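Local coordinates for putative thiosugar synthase (Amycolatopsis orientalis, PDB 4N6F), which probably transfers sulphur from a carrier protein to a sugar phosphate in 2-thiosugar biosynthesis, and is related to the thiazole synthase ThiG, at residues D58-R61 and S62-L66; R130-A134 and E135-L139. All coordinates share one frame; numbering follows the deposited sequence.

Interaction 1 (D58-R61 and S62-L66). With CA (calcium ion), chain C.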
loop_
_atom_site.group_PDB
_atom_site.type_symbol
_atom_site.label_atom_id
_atom_site.label_comp_id
_atom_site.label_asym_id
_atom_site.label_seq_id
_atom_site.Cartn_x
_atom_site.Cartn_y
_atom_site.Cartn_z
ATOM N N ASP A 58 12.042 -36.773 -15.477
ATOM C CA ASP A 58 13.244 -37.578 -15.727
ATOM C C ASP A 58 14.518 -36.729 -15.708
ATOM O O ASP A 58 15.562 -37.159 -16.196
ATOM C CB ASP A 58 13.120 -38.386 -17.036
ATOM C CG ASP A 58 13.153 -37.519 -18.286
ATOM O OD1 ASP A 58 13.125 -36.270 -18.183
ATOM O OD2 ASP A 58 13.209 -38.101 -19.390
ATOM N N ASN A 59 14.421 -35.523 -15.152
ATOM C CA ASN A 59 15.588 -34.705 -14.873
ATOM C C ASN A 59 15.911 -34.855 -13.393
ATOM O O ASN A 59 15.053 -34.616 -12.535
ATOM C CB ASN A 59 15.335 -33.247 -15.227
ATOM C CG ASN A 59 16.549 -32.368 -14.992
ATOM O OD1 ASN A 59 16.621 -31.651 -13.997
ATOM N ND2 ASN A 59 17.505 -32.416 -15.905
ATOM N N ARG A 60 17.141 -35.271 -13.097
ATOM C CA ARG A 60 17.534 -35.598 -11.727
ATOM C C ARG A 60 17.496 -34.363 -10.836
ATOM O O ARG A 60 16.913 -34.390 -9.766
ATOM C CB ARG A 60 18.940 -36.212 -11.700
ATOM C CG ARG A 60 19.413 -36.650 -10.322
ATOM C CD ARG A 60 20.617 -37.586 -10.415
ATOM N NE ARG A 60 21.016 -38.082 -9.098
ATOM C CZ ARG A 60 21.741 -37.394 -8.210
ATOM N NH1 ARG A 60 22.169 -36.157 -8.477
ATOM N NH2 ARG A 60 22.039 -37.944 -7.034
ATOM N N ARG A 61 18.139 -33.289 -11.283
ATOM C CA ARG A 61 18.242 -32.073 -10.490
ATOM C C ARG A 61 16.861 -31.517 -10.100
ATOM O O ARG A 61 16.592 -31.294 -8.928
ATOM C CB ARG A 61 19.017 -31.004 -11.249
ATOM C CG ARG A 61 19.245 -29.758 -10.423
ATOM C CD ARG A 61 20.096 -28.746 -11.150
ATOM N NE ARG A 61 20.905 -27.987 -10.203
ATOM C CZ ARG A 61 20.574 -26.818 -9.661
ATOM N NH1 ARG A 61 21.417 -26.249 -8.805
ATOM N NH2 ARG A 61 19.424 -26.203 -9.964
ATOM N N SER A 62 15.988 -31.305 -11.078
ATOM C CA SER A 62 14.681 -30.746 -10.769
ATOM C C SER A 62 13.824 -31.738 -9.958
ATOM O O SER A 62 13.022 -31.314 -9.120
ATOM C CB SER A 62 13.961 -30.244 -12.035
ATOM O OG SER A 62 13.163 -31.254 -12.611
ATOM N N SER A 63 14.001 -33.043 -10.173
ATOM C CA SER A 63 13.255 -34.040 -9.385
ATOM C C SER A 63 13.661 -34.014 -7.915
ATOM O O SER A 63 12.817 -34.131 -7.037
ATOM C CB SER A 63 13.422 -35.459 -9.947
ATOM O OG SER A 63 12.742 -35.587 -11.184
ATOM N N LEU A 64 14.952 -33.845 -7.654
ATOM C CA LEU A 64 15.451 -33.777 -6.278
ATOM C C LEU A 64 15.056 -32.492 -5.565
ATOM O O LEU A 64 14.765 -32.519 -4.379
ATOM C CB LEU A 64 16.972 -33.931 -6.239
ATOM C CG LEU A 64 17.537 -35.305 -6.613
ATOM C CD1 LEU A 64 19.049 -35.269 -6.448
ATOM C CD2 LEU A 64 16.923 -36.406 -5.761
ATOM N N LEU A 65 15.062 -31.372 -6.281
ATOM C CA LEU A 65 14.614 -30.100 -5.713
ATOM C C LEU A 65 13.126 -30.155 -5.359
ATOM O O LEU A 65 12.726 -29.707 -4.284
ATOM C CB LEU A 65 14.885 -28.935 -6.674
ATOM C CG LEU A 65 16.350 -28.546 -6.922
ATOM C CD1 LEU A 65 16.425 -27.461 -7.990
ATOM C CD2 LEU A 65 17.058 -28.082 -5.651
ATOM N N LEU A 66 12.312 -30.716 -6.249
ATOM C CA LEU A 66 10.884 -30.865 -5.966
ATOM C C LEU A 66 10.646 -31.726 -4.721
ATOM O O LEU A 66 9.910 -31.321 -3.822
ATOM C CB LEU A 66 10.115 -31.441 -7.164
ATOM C CG LEU A 66 8.601 -31.564 -6.927
ATOM C CD1 LEU A 66 7.961 -30.178 -6.839
ATOM C CD2 LEU A 66 7.918 -32.418 -7.992
HETATM CA CA CA C . 13.347 -34.349 -19.475
HETATM O O HOH W 1 13.602 -36.035 -21.277
HETATM O O HOH W 2 11.174 -34.003 -20.466
#
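R61 and L65 meet one turn apart on the first coils of helix 60-70. The backbone O of R61 accepts from L65 N at 3.1 Å, and the arginine chain, bent at chi3 (-148°), brings NH2 to within 3.8 Å of L65 CD1. R61 NH1 also makes a weak, long ion pair with D34 OD2. CD1 of L64 sits above the centre of the R60 guanidinium, 3.7 Å from its plane, so a methyl covers one flat face of the charged group. N59 is the N-cap of this helix, which links strands 50-52 and 79-83 in a beta-alpha-beta unit of the TIM barrel. Its OD1 accepts from S62 N, a first-turn amide, at 3.0 Å in a nearly straight bond (170°), while its backbone O receives both S63 OG (2.8 Å) and S63 N from opposite faces of the carbonyl plane. With an alanine here OD1 is gone, and S62 N would probably lose its capping acceptor, which is likely to loosen the first turn. S62 OG is hydrogen-bonded to the backbone N of D56. Just ahead of the cap, D58 OD1 binds a calcium ion at 2.3 Å, together with D56.

Interaction 2 (R130-A134 and E135-L139)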
loop_
_atom_site.group_PDB
_atom_site.type_symbol
_atom_site.label_atom_id
_atom_site.label_comp_id
_atom_site.label_asym_id
_atom_site.label_seq_id
_atom_site.Cartn_x
_atom_site.Cartn_y
_atom_site.Cartn_z
ATOM N N ARG A 130 -2.452 -17.857 -29.723
ATOM C CA ARG A 130 -3.432 -18.463 -30.649
ATOM C C ARG A 130 -3.118 -19.922 -30.965
ATOM O O ARG A 130 -4.008 -20.770 -30.989
ATOM C CB ARG A 130 -3.507 -17.662 -31.951
ATOM C CG ARG A 130 -4.250 -16.347 -31.810
ATOM C CD ARG A 130 -4.100 -15.482 -33.051
ATOM N NE ARG A 130 -4.877 -14.248 -32.929
ATOM C CZ ARG A 130 -4.657 -13.125 -33.615
ATOM N NH1 ARG A 130 -3.670 -13.038 -34.505
ATOM N NH2 ARG A 130 -5.439 -12.072 -33.407
ATOM N N GLU A 131 -1.847 -20.222 -31.190
ATOM C CA GLU A 131 -1.455 -21.600 -31.492
ATOM C C GLU A 131 -1.693 -22.517 -30.290
ATOM O O GLU A 131 -2.216 -23.622 -30.442
ATOM C CB GLU A 131 0.004 -21.648 -31.924
ATOM C CG GLU A 131 0.370 -22.875 -32.733
ATOM C CD GLU A 131 1.769 -22.771 -33.315
ATOM O OE1 GLU A 131 2.574 -23.692 -33.064
ATOM O OE2 GLU A 131 2.065 -21.762 -34.002
ATOM N N LEU A 132 -1.326 -22.059 -29.092
ATOM C CA LEU A 132 -1.562 -22.866 -27.883
ATOM C C LEU A 132 -3.034 -22.966 -27.504
ATOM O O LEU A 132 -3.461 -23.994 -26.984
ATOM C CB LEU A 132 -0.724 -22.357 -26.714
ATOM C CG LEU A 132 0.779 -22.604 -26.901
ATOM C CD1 LEU A 132 1.593 -21.962 -25.794
ATOM C CD2 LEU A 132 1.098 -24.090 -26.985
ATOM N N ARG A 133 -3.811 -21.917 -27.782
ATOM C CA ARG A 133 -5.265 -21.941 -27.535
ATOM C C ARG A 133 -5.985 -22.944 -28.429
ATOM O O ARG A 133 -6.955 -23.577 -27.992
ATOM C CB ARG A 133 -5.889 -20.549 -27.720
ATOM C CG ARG A 133 -5.669 -19.594 -26.547
ATOM C CD ARG A 133 -6.315 -20.095 -25.268
ATOM N NE ARG A 133 -7.747 -20.312 -25.445
ATOM C CZ ARG A 133 -8.491 -21.199 -24.782
ATOM N NH1 ARG A 133 -9.794 -21.290 -25.039
ATOM N NH2 ARG A 133 -7.954 -22.004 -23.873
ATOM N N ALA A 134 -5.515 -23.100 -29.669
ATOM C CA ALA A 134 -6.087 -24.099 -30.594
ATOM C C ALA A 134 -5.957 -25.516 -30.046
ATOM O O ALA A 134 -6.771 -26.381 -30.352
ATOM C CB ALA A 134 -5.431 -24.009 -31.965
ATOM N N GLU A 135 -4.936 -25.745 -29.227
ATOM C CA GLU A 135 -4.761 -27.036 -28.553
ATOM C C GLU A 135 -5.384 -27.122 -27.151
ATOM O O GLU A 135 -5.117 -28.063 -26.413
ATOM C CB GLU A 135 -3.284 -27.358 -28.453
ATOM C CG GLU A 135 -2.599 -27.436 -29.801
ATOM C CD GLU A 135 -1.110 -27.599 -29.656
ATOM O OE1 GLU A 135 -0.372 -27.027 -30.479
ATOM O OE2 GLU A 135 -0.673 -28.284 -28.708
ATOM N N GLY A 136 -6.207 -26.148 -26.782
ATOM C CA GLY A 136 -6.880 -26.172 -25.481
ATOM C C GLY A 136 -6.022 -25.880 -24.254
ATOM O O GLY A 136 -6.437 -26.174 -23.132
ATOM N N MET A 137 -4.841 -25.300 -24.437
ATOM C CA MET A 137 -4.064 -24.840 -23.284
ATOM C C MET A 137 -4.693 -23.579 -22.678
ATOM O O MET A 137 -5.283 -22.755 -23.384
ATOM C CB MET A 137 -2.611 -24.573 -23.662
ATOM C CG MET A 137 -1.837 -25.828 -24.021
ATOM S SD MET A 137 -0.104 -25.740 -23.540
ATOM C CE MET A 137 -0.227 -26.208 -21.818
ATOM N N GLU A 138 -4.558 -23.442 -21.366
ATOM C CA GLU A 138 -5.058 -22.277 -20.648
ATOM C C GLU A 138 -3.881 -21.353 -20.385
ATOM O O GLU A 138 -2.876 -21.783 -19.829
ATOM C CB GLU A 138 -5.732 -22.712 -19.353
ATOM C CG GLU A 138 -7.029 -23.503 -19.561
ATOM C CD GLU A 138 -8.255 -22.633 -19.858
ATOM O OE1 GLU A 138 -9.316 -23.216 -20.170
ATOM O OE2 GLU A 138 -8.192 -21.378 -19.763
ATOM N N LEU A 139 -4.001 -20.084 -20.781
ATOM C CA LEU A 139 -2.841 -19.205 -20.895
ATOM C C LEU A 139 -2.920 -17.946 -20.067
ATOM O O LEU A 139 -3.964 -17.304 -19.999
ATOM C CB LEU A 139 -2.618 -18.798 -22.354
ATOM C CG LEU A 139 -2.475 -19.938 -23.357
ATOM C CD1 LEU A 139 -2.306 -19.345 -24.740
ATOM C CD2 LEU A 139 -1.295 -20.839 -23.023
HETATM O O HOH W 3 -10.580 -22.102 -22.096
#
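R133 NH2 donates to the backbone O of M137 at 2.8 Å, tying the last turn of helix 122-134 to the chain that leaves it. The carbonyl oxygen lies at the edge of the guanidinium, close to its plane, whereas the donor stands above the plane of the carbonyl (41° out of it). Two bends, at chi2 (-63°) and chi3 (-57°), fold the arginine back and bring NH2 to M137 O. Nearer the backbone, R133 CG lies 3.8 Å from L139 CD1, where the two side chains run antiparallel alongside one another. R133 NE donates a hydrogen bond to A156 O, which probably helps fix the rotation of the group. E138 OE1 comes no nearer to R133 NH2 than 4.1 Å, too far for a salt bridge; a water that donates to OE1 and makes a weak bond with R133 NH1 links the two side chains.

The backbone forms a Schellman motif. M137 N bonds to L132 O at 3.2 Å and G136 N to R133 O at 2.9 Å, with G136, at positive phi, as the C-prime residue that ends the helix. L132 O also receives a weak bond from E135 N. Among the apolar side chains, CD2 of L132 lies alongside M137 SD at 4.0 Å, with both chains directed alike, while L139 crosses L132 at about a right angle and puts CD1 3.9 Å from L132 CB.

The motif thus turns the chain from the helix into strand 138-143 of the barrel. L132 also packs on L94 and A97 of helix 90-104 and on L109 and L111 of strand 108-111. E135 forms salt bridges with R98 and R101 of helix 90-104, E131 shares R98, and the backbone of E138 pairs with E107 and L109.

The two interactions treat opposite ends of helices in separate beta-alpha-beta units of one barrel: interaction 1 lies at the start of helix 60-70, interaction 2 at the end of helix 122-134. They share no element and do not touch, their nearest atoms being about 17 Å apart. Interaction 1 is a surface contact in which none of the touching residues is buried; a side-chain cap, arginine-leucine pairs and a calcium ligand, D58, dominate it. Interaction 2 is partly buried: its leucines pack against helix 90-104 and strand 108-111, while an arginine holds a backbone carbonyl and E131 and E135 form salt bridges to arginines of helix 90-104.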